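Local coordinates for DUF1818 domain-containing protein (Prochlorococcus marinus, PDB 2IT9) that is of unknown function but may bind DNA, having two four-stranded antiparallel sheets, each followed by a helix, as in PC4-like proteins, at residues Ile3-Phe14 / Val110-Met121; Ile25-Asp35 / Asn99-Pro107. One frame throughout, in Å; residues are numbered along the deposited sequence. Where two conformers were deposited one is given.

Contacts 1 and 2 both rest on the N-terminal antiparallel sheet, where strands 10-15 and 23-26 are neighbours. Contact 1 sets the first hairpin on the C-terminal helix 110-120; it is partly buried, with a lysine and waters toward its margins, and direct contact across it is apolar without a single hydrogen bond. Contact 2 is buried and joins the opposite edge of that sheet, strands 23-26 and 30-34, to strand 102-106, the outermost strand of the second sheet; here two indole N-H groups and an amide add direct hydrogen bonds to the apolar core. Trp106 connects the two, touching Trp10 and Val114 of contact 1 while bonded to Gly26 in contact 2.

Contact 1 (Ile3-Phe14 / Val110-Met121); sequences IKKEGPGWRIIF and VTNNVVNAMRSM
Trp10 lies against the first turns of helix 110-120, wedged between its own hairpin and the helix. Its CB packs on Val114 CG2 at 3.6 Å and on Val110 CG1, and the same Val114 methyl meets CG. With CG set between the backbone N and the carbonyl carbon (chi1 68°), the indole swings back across the hairpin, one face over the Glu6-Gly7 peptide and the other toward the Asn113 backbone. NE1 passes 3.4 Å from Asn113 CB, and the far rim, CZ3 and CH2, reaches Ala117 CB, each at 3.5 Å. Glycine suits position 7 because a CB there would run into NE1; Gly9 has a positive phi in the type II turn, and a CB would collide with Val110 CG2. Replacing Trp10 with an alanine would keep CB on Val114 but would probably open a gap where the indole lies, taking the ring rim from Ala117 CB and NE1 from Asn113 CB. Farther along, Ile12 sends CD1 toward Met118 CG and Ala117 CB, while its CG2 lies 3.7 Å from SE of Met121, a selenomethionine whose chain bends twice to come back under the strands. Lys5 suits the margin: its CD packs 3.7 Å from Met121 SE, and NZ reaches a water 2.8 Å away that also bonds to Ser120 O. A second water donates to Pro8 O and accepts a weak bond from Asn113 ND2. Strand 10-14 and the helix run nearly parallel, 16° apart, an apolar helix-on-sheet packing that lays the C-terminal helix on the N-terminal beta hairpin of this PC4-like fold.

Contact 2 (Ile25-Asp35 / Asn99-Pro107); sequences IGGETWAIELD and NRGAEVYWP
Val104 sits over the six-membered ring of Trp30, its CB 3.4 Å from the ring centroid and almost on the normal, a CH-pi contact suited to a compact beta-branched residue, whose CG1 and CG2 also rest on the ring. With CG lodged between its backbone N and carbonyl carbon (chi1 57°), the Trp30 indole folds back over the Gly26-Gly27 peptide; Gly27 N, held by its bond to Trp30 O, lies over the ring centre, and a side chain on Gly27 would collide with NE1. Trp30 NE1 donates to Tyr105 O, near the ring plane, at 3.0 Å in a bent bond, whereas Trp106 NE1 gives the straighter bond to Gly26 O (3.0 Å, 158°), from above the carbonyl plane. The two indoles meet obliquely, planes at 53°, with Trp30 CH2 over the face of Trp106 and 3.5 Å from its CZ2. Tryptophan thus gives each place a broad apolar surface and one N-H for a backbone carbonyl. These strands belong to different four-stranded antiparallel sheets of the PC4-like fold, which meet here. Along the seam Ile32 CD1 reaches Val104 CG1 and Ala102 CB, both at 4.1 Å, and Ile25 CD1 touches Trp106 CH2. At the far end Asn99 ND2 meets Asp35 OD2 at 3.1 Å from above the carboxylate plane, and also bonds to Glu38 OE2. Asp35 is the N-cap of helix 36-56, its OD1 accepting from Glu38 N. Farther out, Trp106 packs on Val114 and Met118 of helix 110-120, while Trp30-Ile32 and Ala102-Val104 each pair antiparallel with the second subunit, so the sheet runs on across the interface.

Contact 1 (Ile3-Phe14 / Val110-Met121)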
loop_
_atom_site.group_PDB
_atom_site.type_symbol
_atom_site.label_atom_id
_atom_site.label_comp_id
_atom_site.label_asym_id
_atom_site.label_seq_id
_atom_site.Cartn_x
_atom_site.Cartn_y
_atom_site.Cartn_z
ATOM N N ILE A 3 2.594 -15.573 12.879
ATOM C CA ILE A 3 2.206 -16.508 11.813
ATOM C C ILE A 3 2.320 -15.700 10.529
ATOM O O ILE A 3 1.634 -14.710 10.345
ATOM C CB ILE A 3 0.775 -17.074 11.978
ATOM C CG1 ILE A 3 0.657 -17.834 13.277
ATOM C CG2 ILE A 3 0.444 -17.947 10.762
ATOM C CD1 ILE A 3 -0.738 -18.254 13.649
ATOM N N LYS A 4 3.192 -16.123 9.615
ATOM C CA LYS A 4 3.337 -15.435 8.352
ATOM C C LYS A 4 3.207 -16.414 7.183
ATOM O O LYS A 4 3.660 -17.565 7.287
ATOM C CB LYS A 4 4.697 -14.790 8.273
ATOM C CG LYS A 4 5.018 -14.184 6.948
ATOM C CD LYS A 4 6.373 -13.497 7.005
ATOM C CE LYS A 4 6.699 -12.911 5.658
ATOM N NZ LYS A 4 8.063 -12.348 5.687
ATOM N N LYS A 5 2.619 -15.913 6.120
ATOM C CA LYS A 5 2.486 -16.630 4.884
ATOM C C LYS A 5 2.877 -15.645 3.798
ATOM O O LYS A 5 2.436 -14.523 3.828
ATOM C CB LYS A 5 1.045 -17.088 4.675
ATOM C CG LYS A 5 0.619 -18.182 5.703
ATOM C CD LYS A 5 -0.721 -18.777 5.351
ATOM C CE LYS A 5 -1.184 -19.730 6.400
ATOM N NZ LYS A 5 -0.196 -20.814 6.621
ATOM N N GLU A 6 3.637 -16.112 2.811
ATOM C CA GLU A 6 4.171 -15.232 1.800
ATOM C C GLU A 6 4.442 -15.965 0.499
ATOM O O GLU A 6 4.672 -17.154 0.478
ATOM C CB GLU A 6 5.503 -14.716 2.386
ATOM C CG GLU A 6 6.314 -13.845 1.519
ATOM C CD GLU A 6 7.461 -13.173 2.288
ATOM O OE1 GLU A 6 8.273 -13.888 2.936
ATOM O OE2 GLU A 6 7.527 -11.919 2.205
ATOM N N GLY A 7 4.413 -15.231 -0.593
ATOM C CA GLY A 7 4.769 -15.754 -1.882
ATOM C C GLY A 7 5.022 -14.581 -2.805
ATOM O O GLY A 7 4.902 -13.410 -2.387
ATOM N N PRO A 8 5.387 -14.875 -4.062
ATOM C CA PRO A 8 5.588 -13.804 -5.040
ATOM C C PRO A 8 4.398 -12.857 -5.119
ATOM O O PRO A 8 3.276 -13.278 -5.430
ATOM C CB PRO A 8 5.827 -14.576 -6.347
ATOM C CG PRO A 8 6.456 -15.872 -5.874
ATOM C CD PRO A 8 5.689 -16.202 -4.633
ATOM N N GLY A 9 4.633 -11.603 -4.720
ATOM C CA GLY A 9 3.661 -10.521 -4.783
ATOM C C GLY A 9 2.727 -10.329 -3.608
ATOM O O GLY A 9 1.908 -9.423 -3.629
ATOM N N TRP A 10 2.887 -11.119 -2.538
ATOM C CA TRP A 10 2.008 -10.995 -1.398
ATOM C C TRP A 10 2.543 -11.578 -0.064
ATOM O O TRP A 10 3.381 -12.468 -0.011
ATOM C CB TRP A 10 0.682 -11.735 -1.712
ATOM C CG TRP A 10 0.873 -13.230 -1.809
ATOM C CD1 TRP A 10 1.289 -13.945 -2.879
ATOM C CD2 TRP A 10 0.682 -14.160 -0.760
ATOM N NE1 TRP A 10 1.358 -15.271 -2.570
ATOM C CE2 TRP A 10 1.026 -15.435 -1.259
ATOM C CE3 TRP A 10 0.252 -14.044 0.560
ATOM C CZ2 TRP A 10 0.927 -16.583 -0.498
ATOM C CZ3 TRP A 10 0.201 -15.211 1.331
ATOM C CH2 TRP A 10 0.501 -16.433 0.799
ATOM N N ARG A 11 1.928 -11.087 1.001
ATOM C CA ARG A 11 2.148 -11.615 2.324
ATOM C C ARG A 11 0.980 -11.262 3.267
ATOM O O ARG A 11 0.253 -10.250 3.069
ATOM C CB ARG A 11 3.492 -11.148 2.896
ATOM C CG ARG A 11 3.534 -9.650 3.122
ATOM C CD ARG A 11 4.913 -9.228 3.578
ATOM N NE ARG A 11 5.023 -7.770 3.422
ATOM C CZ ARG A 11 5.724 -6.985 4.235
ATOM N NH1 ARG A 11 6.327 -7.474 5.326
ATOM N NH2 ARG A 11 5.791 -5.689 3.987
ATOM N N ILE A 12 0.825 -12.081 4.300
ATOM C CA ILE A 12 -0.127 -11.892 5.376
ATOM C C ILE A 12 0.603 -12.270 6.660
ATOM O O ILE A 12 1.233 -13.310 6.701
ATOM C CB ILE A 12 -1.343 -12.783 5.245
ATOM C CG1 ILE A 12 -2.000 -12.573 3.888
ATOM C CG2 ILE A 12 -2.322 -12.528 6.352
ATOM C CD1 ILE A 12 -3.250 -13.352 3.785
ATOM N N ILE A 13 0.527 -11.419 7.683
ATOM C CA ILE A 13 1.233 -11.669 8.910
ATOM C C ILE A 13 0.342 -11.391 10.109
ATOM O O ILE A 13 -0.335 -10.371 10.138
ATOM C CB ILE A 13 2.547 -10.797 9.089
ATOM C CG1 ILE A 13 3.426 -10.823 7.841
ATOM C CG2 ILE A 13 3.307 -11.254 10.434
ATOM C CD1 ILE A 13 4.609 -9.935 7.866
ATOM N N PHE A 14 0.305 -12.327 11.045
ATOM C CA PHE A 14 -0.405 -12.112 12.302
ATOM C C PHE A 14 0.647 -12.074 13.410
ATOM O O PHE A 14 1.522 -12.963 13.487
ATOM C CB PHE A 14 -1.416 -13.212 12.587
ATOM C CG PHE A 14 -2.041 -13.105 13.949
ATOM C CD1 PHE A 14 -2.907 -12.050 14.241
ATOM C CD2 PHE A 14 -1.786 -14.047 14.942
ATOM C CE1 PHE A 14 -3.484 -11.938 15.497
ATOM C CE2 PHE A 14 -2.370 -13.935 16.190
ATOM C CZ PHE A 14 -3.228 -12.877 16.460
ATOM N N VAL A 110 -1.801 -13.773 -8.310
ATOM C CA VAL A 110 -1.466 -13.486 -6.925
ATOM C C VAL A 110 -2.708 -13.649 -6.010
ATOM O O VAL A 110 -2.651 -14.213 -4.894
ATOM C CB VAL A 110 -0.866 -12.053 -6.799
ATOM C CG1 VAL A 110 -0.808 -11.635 -5.343
ATOM C CG2 VAL A 110 0.507 -11.980 -7.502
ATOM N N THR A 111 -3.838 -13.146 -6.488
ATOM C CA THR A 111 -5.105 -13.212 -5.747
ATOM C C THR A 111 -5.459 -14.636 -5.282
ATOM O O THR A 111 -5.890 -14.821 -4.151
ATOM C CB THR A 111 -6.274 -12.623 -6.596
ATOM O OG1 THR A 111 -6.207 -13.174 -7.910
ATOM C CG2 THR A 111 -6.191 -11.096 -6.633
ATOM N N ASN A 112 -5.266 -15.611 -6.141
ATOM C CA ASN A 112 -5.542 -17.013 -5.768
ATOM C C ASN A 112 -4.705 -17.476 -4.589
ATOM O O ASN A 112 -5.184 -18.198 -3.708
ATOM C CB ASN A 112 -5.387 -17.950 -6.956
ATOM C CG ASN A 112 -6.518 -17.788 -7.948
ATOM O OD1 ASN A 112 -7.701 -17.697 -7.558
ATOM N ND2 ASN A 112 -6.177 -17.748 -9.227
ATOM N N ASN A 113 -3.466 -17.028 -4.543
ATOM C CA ASN A 113 -2.581 -17.421 -3.452
ATOM C C ASN A 113 -2.972 -16.715 -2.175
ATOM O O ASN A 113 -2.963 -17.320 -1.114
ATOM C CB ASN A 113 -1.116 -17.214 -3.859
ATOM C CG ASN A 113 -0.735 -18.031 -5.098
ATOM O OD1 ASN A 113 -0.954 -19.242 -5.162
ATOM N ND2 ASN A 113 -0.143 -17.377 -6.072
ATOM N N VAL A 114 -3.367 -15.444 -2.275
ATOM C CA VAL A 114 -3.816 -14.679 -1.126
ATOM C C VAL A 114 -5.062 -15.336 -0.539
ATOM O O VAL A 114 -5.176 -15.506 0.691
ATOM C CB VAL A 114 -4.116 -13.254 -1.504
ATOM C CG1 VAL A 114 -4.846 -12.529 -0.379
ATOM C CG2 VAL A 114 -2.793 -12.536 -1.838
ATOM N N VAL A 115 -5.989 -15.718 -1.407
ATOM C CA VAL A 115 -7.229 -16.351 -0.951
ATOM C C VAL A 115 -6.916 -17.627 -0.223
ATOM O O VAL A 115 -7.445 -17.869 0.863
ATOM C CB VAL A 115 -8.231 -16.583 -2.129
ATOM C CG1 VAL A 115 -9.324 -17.550 -1.734
ATOM C CG2 VAL A 115 -8.829 -15.234 -2.565
ATOM N N ASN A 116 -6.078 -18.465 -0.826
ATOM C CA ASN A 116 -5.688 -19.706 -0.195
ATOM C C ASN A 116 -5.090 -19.487 1.200
ATOM O O ASN A 116 -5.391 -20.263 2.131
ATOM C CB ASN A 116 -4.731 -20.483 -1.111
ATOM C CG ASN A 116 -5.440 -21.061 -2.355
ATOM O OD1 ASN A 116 -6.677 -21.188 -2.393
ATOM N ND2 ASN A 116 -4.649 -21.451 -3.359
ATOM N N ALA A 117 -4.257 -18.445 1.342
ATOM C CA ALA A 117 -3.635 -18.105 2.644
ATOM C C ALA A 117 -4.693 -17.641 3.631
ATOM O O ALA A 117 -4.634 -17.993 4.788
ATOM C CB ALA A 117 -2.562 -17.018 2.481
HETATM N N MSE A 118 -5.641 -16.817 3.187
HETATM C CA MSE A 118 -6.714 -16.337 4.052
HETATM C C MSE A 118 -7.510 -17.471 4.595
HETATM O O MSE A 118 -7.823 -17.479 5.788
HETATM C CB MSE A 118 -7.658 -15.397 3.293
HETATM C CG MSE A 118 -7.039 -14.096 3.014
HETATM SE SE MSE A 118 -8.272 -12.946 2.040
HETATM C CE MSE A 118 -7.285 -11.340 2.154
ATOM N N ARG A 119 -7.853 -18.423 3.733
ATOM C CA ARG A 119 -8.635 -19.576 4.156
ATOM C C ARG A 119 -7.938 -20.494 5.170
ATOM O O ARG A 119 -8.611 -21.171 5.942
ATOM C CB ARG A 119 -9.000 -20.439 2.949
ATOM C CG ARG A 119 -9.981 -19.847 1.977
ATOM C CD ARG A 119 -10.523 -20.947 1.022
ATOM N NE ARG A 119 -11.589 -20.430 0.153
ATOM C CZ ARG A 119 -11.517 -20.222 -1.169
ATOM N NH1 ARG A 119 -10.422 -20.529 -1.869
ATOM N NH2 ARG A 119 -12.589 -19.737 -1.815
ATOM N N SER A 120 -6.610 -20.542 5.152
ATOM C CA SER A 120 -5.863 -21.450 6.002
ATOM C C SER A 120 -5.035 -20.819 7.111
ATOM O O SER A 120 -4.201 -21.515 7.681
ATOM C CB SER A 120 -4.901 -22.236 5.116
ATOM O OG SER A 120 -3.944 -21.358 4.553
HETATM N N MSE A 121 -5.236 -19.545 7.453
HETATM C CA MSE A 121 -4.333 -18.900 8.447
HETATM C C MSE A 121 -4.024 -19.692 9.770
HETATM O O MSE A 121 -2.880 -19.696 10.274
HETATM C CB MSE A 121 -4.783 -17.482 8.760
HETATM C CG MSE A 121 -4.440 -16.455 7.731
HETATM SE SE MSE A 121 -2.512 -16.143 7.241
HETATM C CE MSE A 121 -1.629 -15.370 8.843
HETATM O O HOH W 1 -1.423 -23.005 7.895
HETATM O O HOH W 2 2.101 -15.617 -5.887
#

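Contact 2 (Ile25-Asp35 / Asn99-Pro107)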
loop_
_atom_site.group_PDB
_atom_site.type_symbol
_atom_site.label_atom_id
_atom_site.label_comp_id
_atom_site.label_asym_id
_atom_site.label_seq_id
_atom_site.Cartn_x
_atom_site.Cartn_y
_atom_site.Cartn_z
ATOM N N ILE A 25 -1.335 -7.096 5.892
ATOM C CA ILE A 25 -1.499 -7.624 4.540
ATOM C C ILE A 25 -0.553 -6.848 3.645
ATOM O O ILE A 25 -0.321 -5.627 3.854
ATOM C CB ILE A 25 -2.956 -7.590 4.027
ATOM C CG1 ILE A 25 -3.529 -6.181 4.076
ATOM C CG2 ILE A 25 -3.825 -8.559 4.825
ATOM C CD1 ILE A 25 -4.812 -5.962 3.261
ATOM N N GLY A 26 0.056 -7.556 2.699
ATOM C CA GLY A 26 0.991 -6.959 1.778
ATOM C C GLY A 26 0.916 -7.374 0.319
ATOM O O GLY A 26 0.579 -8.504 0.032
ATOM N N GLY A 27 1.206 -6.414 -0.577
ATOM C CA GLY A 27 1.383 -6.622 -2.003
ATOM C C GLY A 27 2.869 -6.440 -2.340
ATOM O O GLY A 27 3.737 -6.431 -1.459
ATOM N N GLU A 28 3.205 -6.289 -3.609
ATOM C CA GLU A 28 4.618 -6.137 -3.957
ATOM C C GLU A 28 5.215 -4.827 -3.429
ATOM O O GLU A 28 6.354 -4.801 -2.961
ATOM C CB GLU A 28 4.798 -6.139 -5.460
ATOM C CG GLU A 28 6.251 -6.231 -5.871
ATOM C CD GLU A 28 6.449 -6.256 -7.355
ATOM O OE1 GLU A 28 5.597 -5.707 -8.083
ATOM O OE2 GLU A 28 7.494 -6.799 -7.788
ATOM N N THR A 29 4.437 -3.758 -3.528
ATOM C CA THR A 29 4.921 -2.412 -3.210
ATOM C C THR A 29 4.204 -1.747 -2.032
ATOM O O THR A 29 4.286 -0.523 -1.869
ATOM C CB THR A 29 4.754 -1.506 -4.450
ATOM O OG1 THR A 29 3.357 -1.305 -4.754
ATOM C CG2 THR A 29 5.498 -2.048 -5.662
ATOM N N TRP A 30 3.472 -2.521 -1.227
ATOM C CA TRP A 30 2.738 -1.924 -0.121
ATOM C C TRP A 30 2.424 -2.963 0.937
ATOM O O TRP A 30 2.459 -4.153 0.671
ATOM C CB TRP A 30 1.383 -1.349 -0.628
ATOM C CG TRP A 30 0.493 -2.422 -1.345
ATOM C CD1 TRP A 30 0.446 -2.681 -2.671
ATOM C CD2 TRP A 30 -0.437 -3.346 -0.723
ATOM N NE1 TRP A 30 -0.441 -3.705 -2.938
ATOM C CE2 TRP A 30 -0.972 -4.158 -1.754
ATOM C CE3 TRP A 30 -0.806 -3.609 0.601
ATOM C CZ2 TRP A 30 -1.883 -5.198 -1.497
ATOM C CZ3 TRP A 30 -1.713 -4.668 0.858
ATOM C CH2 TRP A 30 -2.240 -5.436 -0.189
ATOM N N ALA A 31 2.153 -2.471 2.142
ATOM C CA ALA A 31 1.633 -3.295 3.241
ATOM C C ALA A 31 0.847 -2.367 4.137
ATOM O O ALA A 31 1.201 -1.194 4.256
ATOM C CB ALA A 31 2.733 -3.945 3.996
ATOM N N ILE A 32 -0.262 -2.843 4.708
ATOM C CA ILE A 32 -1.001 -2.111 5.697
ATOM C C ILE A 32 -1.375 -3.046 6.858
ATOM O O ILE A 32 -1.579 -4.247 6.671
ATOM C CB ILE A 32 -2.305 -1.439 5.165
ATOM C CG1 ILE A 32 -3.262 -2.476 4.581
ATOM C CG2 ILE A 32 -1.995 -0.388 4.116
ATOM C CD1 ILE A 32 -4.633 -1.863 4.192
ATOM N N GLU A 33 -1.388 -2.491 8.050
ATOM C CA GLU A 33 -1.754 -3.241 9.257
ATOM C C GLU A 33 -3.262 -3.135 9.447
ATOM O O GLU A 33 -3.862 -2.113 9.117
ATOM C CB GLU A 33 -1.047 -2.694 10.483
ATOM C CG GLU A 33 0.482 -2.809 10.459
ATOM C CD GLU A 33 1.092 -2.228 11.732
ATOM O OE1 GLU A 33 0.396 -1.431 12.404
ATOM O OE2 GLU A 33 2.237 -2.562 12.045
ATOM N N LEU A 34 -3.869 -4.181 9.993
ATOM C CA LEU A 34 -5.309 -4.236 10.226
ATOM C C LEU A 34 -5.643 -4.661 11.628
ATOM O O LEU A 34 -4.901 -5.468 12.226
ATOM C CB LEU A 34 -5.951 -5.281 9.295
ATOM C CG LEU A 34 -5.756 -5.189 7.792
ATOM C CD1 LEU A 34 -6.384 -6.396 7.072
ATOM C CD2 LEU A 34 -6.316 -3.872 7.232
ATOM N N ASP A 35 -6.760 -4.161 12.155
ATOM C CA ASP A 35 -7.252 -4.603 13.459
ATOM C C ASP A 35 -8.108 -5.866 13.249
ATOM O O ASP A 35 -8.474 -6.166 12.130
ATOM C CB ASP A 35 -7.951 -3.474 14.270
ATOM C CG ASP A 35 -9.304 -3.084 13.739
ATOM O OD1 ASP A 35 -10.004 -3.908 13.110
ATOM O OD2 ASP A 35 -9.714 -1.922 14.001
ATOM N N ASN A 99 -10.213 4.794 11.773
ATOM C CA ASN A 99 -8.841 4.315 11.518
ATOM C C ASN A 99 -8.351 4.882 10.186
ATOM O O ASN A 99 -9.169 5.157 9.338
ATOM C CB ASN A 99 -8.864 2.812 11.347
ATOM C CG ASN A 99 -8.914 2.011 12.660
ATOM O OD1 ASN A 99 -8.794 2.532 13.759
ATOM N ND2 ASN A 99 -9.025 0.691 12.508
ATOM N N ARG A 100 -7.044 5.050 9.992
ATOM C CA ARG A 100 -6.478 5.559 8.708
ATOM C C ARG A 100 -7.043 4.858 7.471
ATOM O O ARG A 100 -7.085 3.629 7.382
ATOM C CB ARG A 100 -4.952 5.376 8.750
ATOM C CG ARG A 100 -4.179 5.743 7.525
ATOM C CD ARG A 100 -2.794 5.080 7.473
ATOM N NE ARG A 100 -2.060 5.078 8.734
ATOM C CZ ARG A 100 -1.524 6.161 9.275
ATOM N NH1 ARG A 100 -1.706 7.342 8.726
ATOM N NH2 ARG A 100 -0.841 6.078 10.412
ATOM N N GLY A 101 -7.428 5.626 6.466
ATOM C CA GLY A 101 -7.926 5.053 5.233
ATOM C C GLY A 101 -6.802 4.593 4.345
ATOM O O GLY A 101 -5.645 5.013 4.496
ATOM N N ALA A 102 -7.118 3.652 3.484
ATOM C CA ALA A 102 -6.142 3.130 2.539
ATOM C C ALA A 102 -6.823 2.497 1.325
ATOM O O ALA A 102 -8.026 2.216 1.339
ATOM C CB ALA A 102 -5.256 2.102 3.218
ATOM N N GLU A 103 -6.031 2.271 0.287
ATOM C CA GLU A 103 -6.471 1.563 -0.887
ATOM C C GLU A 103 -5.293 0.701 -1.301
ATOM O O GLU A 103 -4.152 1.148 -1.324
ATOM C CB GLU A 103 -6.840 2.541 -2.005
ATOM C CG GLU A 103 -7.789 3.637 -1.613
ATOM C CD GLU A 103 -8.084 4.580 -2.783
ATOM O OE1 GLU A 103 -7.526 4.333 -3.877
ATOM O OE2 GLU A 103 -8.852 5.555 -2.602
ATOM N N VAL A 104 -5.552 -0.565 -1.599
ATOM C CA VAL A 104 -4.515 -1.492 -1.982
ATOM C C VAL A 104 -5.014 -2.384 -3.113
ATOM O O VAL A 104 -6.235 -2.448 -3.380
ATOM C CB VAL A 104 -4.007 -2.316 -0.788
ATOM C CG1 VAL A 104 -3.444 -1.407 0.310
ATOM C CG2 VAL A 104 -5.109 -3.182 -0.205
ATOM N N TYR A 105 -4.080 -3.122 -3.710
ATOM C CA TYR A 105 -4.400 -3.913 -4.923
ATOM C C TYR A 105 -3.513 -5.130 -5.079
ATOM O O TYR A 105 -2.288 -5.054 -4.830
ATOM C CB TYR A 105 -4.276 -3.011 -6.133
ATOM C CG TYR A 105 -4.302 -3.688 -7.485
ATOM C CD1 TYR A 105 -5.514 -3.866 -8.163
ATOM C CD2 TYR A 105 -3.133 -4.097 -8.100
ATOM C CE1 TYR A 105 -5.549 -4.445 -9.444
ATOM C CE2 TYR A 105 -3.160 -4.687 -9.383
ATOM C CZ TYR A 105 -4.381 -4.855 -10.027
ATOM O OH TYR A 105 -4.445 -5.429 -11.289
ATOM N N TRP A 106 -4.132 -6.266 -5.440
ATOM C CA TRP A 106 -3.408 -7.492 -5.809
ATOM C C TRP A 106 -3.778 -7.836 -7.249
ATOM O O TRP A 106 -4.963 -7.759 -7.619
ATOM C CB TRP A 106 -3.747 -8.701 -4.944
ATOM C CG TRP A 106 -3.159 -8.682 -3.560
ATOM C CD1 TRP A 106 -1.835 -8.747 -3.245
ATOM C CD2 TRP A 106 -3.874 -8.708 -2.315
ATOM N NE1 TRP A 106 -1.677 -8.789 -1.878
ATOM C CE2 TRP A 106 -2.911 -8.742 -1.279
ATOM C CE3 TRP A 106 -5.231 -8.689 -1.975
ATOM C CZ2 TRP A 106 -3.270 -8.770 0.073
ATOM C CZ3 TRP A 106 -5.590 -8.706 -0.640
ATOM C CH2 TRP A 106 -4.628 -8.767 0.370
ATOM N N PRO A 107 -2.782 -8.183 -8.071
ATOM C CA PRO A 107 -3.041 -8.495 -9.463
ATOM C C PRO A 107 -3.495 -9.953 -9.658
ATOM O O PRO A 107 -3.510 -10.756 -8.698
ATOM C CB PRO A 107 -1.685 -8.241 -10.111
ATOM C CG PRO A 107 -0.727 -8.704 -9.065
ATOM C CD PRO A 107 -1.342 -8.240 -7.771
#